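PDB 1I5P: pesticidal crystal protein Cry2Aa, which binds to midgut epithelial cells of dipteran and lepidopteran larvae and brings about their colloid-osmotic lysis. Local coordinates for residues S312-S317 and T354-N359. Numbering follows the deposited sequence.
Sequences SGTRLS and TNLNHN
His358 ND1 and Ser312 OG lie 2.7 Å apart, joined by a hydrogen bond in which either atom could be the donor; the hydroxyl sits at the edge of the imidazole, in the plane of the ring. The other ring nitrogen, NE2, is hydrogen-bonded to Ser337 OG of strand 329-342, so both nitrogens are engaged and the rotation of the imidazole is fixed. Gly313 CA lies over one face in a CH-pi contact, 3.5 Å from the centroid of the His358 ring. Thr314 OG1 comes near the ring edge at His358 CD2 and gives a weak hydrogen bond to Asn357 O (2.9 Å).

All this belongs to the middle, beta-prism domain of the three-domain delta-endotoxin. Residues 356-359 run nearly at right angles (98°) to 312-316 of strand 308-321, just before strand 360-363 pairs antiparallel with that strand. Asn359 N gives a weak bond to Gly313 O, and its side-chain amide then takes the place a backbone partner would have, bonding both N and O of Arg315. With chi1 at 47°, CG stands between the backbone N and the carbonyl carbon, and the amide reaches along the strand to Arg315. Asn359 OD1 accepts from Arg315 N at 2.8 Å, on a lone pair in the carbonyl plane, while Asn359 ND2 gives an equally straight bond (161°) to Arg315 O, also 2.8 Å. Two bonds to one residue hold the amide's orientation. Arg315 CG packs 3.6 Å from Asn359 OD1, and its extended chain carries NE to a water that also reaches Asn359 O weakly.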
loop_
_atom_site.group_PDB
_atom_site.type_symbol
_atom_site.label_atom_id
_atom_site.label_comp_id
_atom_site.label_asym_id
_atom_site.label_seq_id
_atom_site.Cartn_x
_atom_site.Cartn_y
_atom_site.Cartn_z
ATOM N N SER A 312 0.219 2.537 -24.845
ATOM C CA SER A 312 0.380 2.411 -26.285
ATOM C C SER A 312 1.619 1.540 -26.402
ATOM O O SER A 312 2.439 1.499 -25.485
ATOM C CB SER A 312 0.621 3.773 -26.949
ATOM O OG SER A 312 1.915 4.272 -26.656
ATOM N N GLY A 313 1.754 0.824 -27.508
ATOM C CA GLY A 313 2.920 -0.019 -27.651
ATOM C C GLY A 313 3.021 -0.679 -29.004
ATOM O O GLY A 313 2.161 -0.500 -29.869
ATOM N N THR A 314 4.092 -1.441 -29.183
ATOM C CA THR A 314 4.322 -2.150 -30.427
ATOM C C THR A 314 4.200 -3.647 -30.206
ATOM O O THR A 314 5.065 -4.254 -29.574
ATOM C CB THR A 314 5.731 -1.874 -30.975
ATOM O OG1 THR A 314 5.952 -0.462 -31.047
ATOM C CG2 THR A 314 5.889 -2.488 -32.365
ATOM N N ARG A 315 3.126 -4.241 -30.713
ATOM C CA ARG A 315 2.954 -5.683 -30.585
ATOM C C ARG A 315 3.261 -6.327 -31.930
ATOM O O ARG A 315 2.844 -5.829 -32.980
ATOM C CB ARG A 315 1.530 -6.034 -30.165
ATOM C CG ARG A 315 0.454 -5.634 -31.154
ATOM C CD ARG A 315 -0.898 -5.997 -30.581
ATOM N NE ARG A 315 -2.000 -5.323 -31.256
ATOM C CZ ARG A 315 -3.212 -5.202 -30.730
ATOM N NH1 ARG A 315 -3.463 -5.708 -29.529
ATOM N NH2 ARG A 315 -4.172 -4.580 -31.401
ATOM N N LEU A 316 3.998 -7.430 -31.900
ATOM C CA LEU A 316 4.347 -8.128 -33.127
ATOM C C LEU A 316 3.984 -9.607 -33.073
ATOM O O LEU A 316 4.151 -10.262 -32.041
ATOM C CB LEU A 316 5.846 -7.987 -33.412
ATOM C CG LEU A 316 6.403 -6.585 -33.683
ATOM C CD1 LEU A 316 7.914 -6.660 -33.848
ATOM C CD2 LEU A 316 5.757 -6.000 -34.932
ATOM N N SER A 317 3.474 -10.113 -34.193
ATOM C CA SER A 317 3.109 -11.521 -34.350
ATOM C C SER A 317 3.832 -12.052 -35.578
ATOM O O SER A 317 3.388 -11.856 -36.708
ATOM C CB SER A 317 1.604 -11.690 -34.548
ATOM O OG SER A 317 0.919 -11.710 -33.309
ATOM N N THR A 354 13.028 2.137 -28.516
ATOM C CA THR A 354 12.719 3.551 -28.667
ATOM C C THR A 354 12.722 3.947 -30.139
ATOM O O THR A 354 12.559 5.120 -30.472
ATOM C CB THR A 354 13.741 4.435 -27.936
ATOM O OG1 THR A 354 15.055 4.169 -28.447
ATOM C CG2 THR A 354 13.710 4.161 -26.440
ATOM N N ASN A 355 12.904 2.973 -31.023
ATOM C CA ASN A 355 12.921 3.275 -32.449
ATOM C C ASN A 355 11.819 2.553 -33.203
ATOM O O ASN A 355 11.971 2.250 -34.380
ATOM C CB ASN A 355 14.276 2.909 -33.066
ATOM C CG ASN A 355 14.505 1.406 -33.131
ATOM O OD1 ASN A 355 15.301 0.925 -33.939
ATOM N ND2 ASN A 355 13.820 0.660 -32.270
ATOM N N LEU A 356 10.711 2.271 -32.531
ATOM C CA LEU A 356 9.605 1.582 -33.183
ATOM C C LEU A 356 8.295 2.328 -32.994
ATOM O O LEU A 356 8.045 2.891 -31.931
ATOM C CB LEU A 356 9.442 0.174 -32.612
ATOM C CG LEU A 356 10.566 -0.857 -32.741
ATOM C CD1 LEU A 356 10.212 -2.082 -31.901
ATOM C CD2 LEU A 356 10.755 -1.242 -34.201
ATOM N N ASN A 357 7.457 2.332 -34.024
ATOM C CA ASN A 357 6.159 2.981 -33.924
ATOM C C ASN A 357 5.195 2.012 -33.258
ATOM O O ASN A 357 5.203 0.817 -33.546
ATOM C CB ASN A 357 5.625 3.358 -35.304
ATOM C CG ASN A 357 6.232 4.638 -35.838
ATOM O OD1 ASN A 357 6.266 5.659 -35.152
ATOM N ND2 ASN A 357 6.700 4.594 -37.080
ATOM N N HIS A 358 4.374 2.534 -32.357
ATOM C CA HIS A 358 3.398 1.716 -31.656
ATOM C C HIS A 358 2.198 1.454 -32.559
ATOM O O HIS A 358 1.736 2.353 -33.259
ATOM C CB HIS A 358 2.969 2.419 -30.368
ATOM C CG HIS A 358 4.088 2.601 -29.392
ATOM N ND1 HIS A 358 3.944 3.300 -28.213
ATOM C CD2 HIS A 358 5.367 2.156 -29.411
ATOM C CE1 HIS A 358 5.085 3.277 -27.547
ATOM N NE2 HIS A 358 5.965 2.589 -28.253
ATOM N N ASN A 359 1.702 0.222 -32.549
ATOM C CA ASN A 359 0.574 -0.149 -33.395
ATOM C C ASN A 359 -0.709 -0.457 -32.642
ATOM O O ASN A 359 -1.606 -1.105 -33.177
ATOM C CB ASN A 359 0.942 -1.350 -34.275
ATOM C CG ASN A 359 1.614 -2.466 -33.494
ATOM O OD1 ASN A 359 1.659 -2.442 -32.266
ATOM N ND2 ASN A 359 2.136 -3.457 -34.210
HETATM O O HOH W 1 -2.120 -4.330 -33.954
#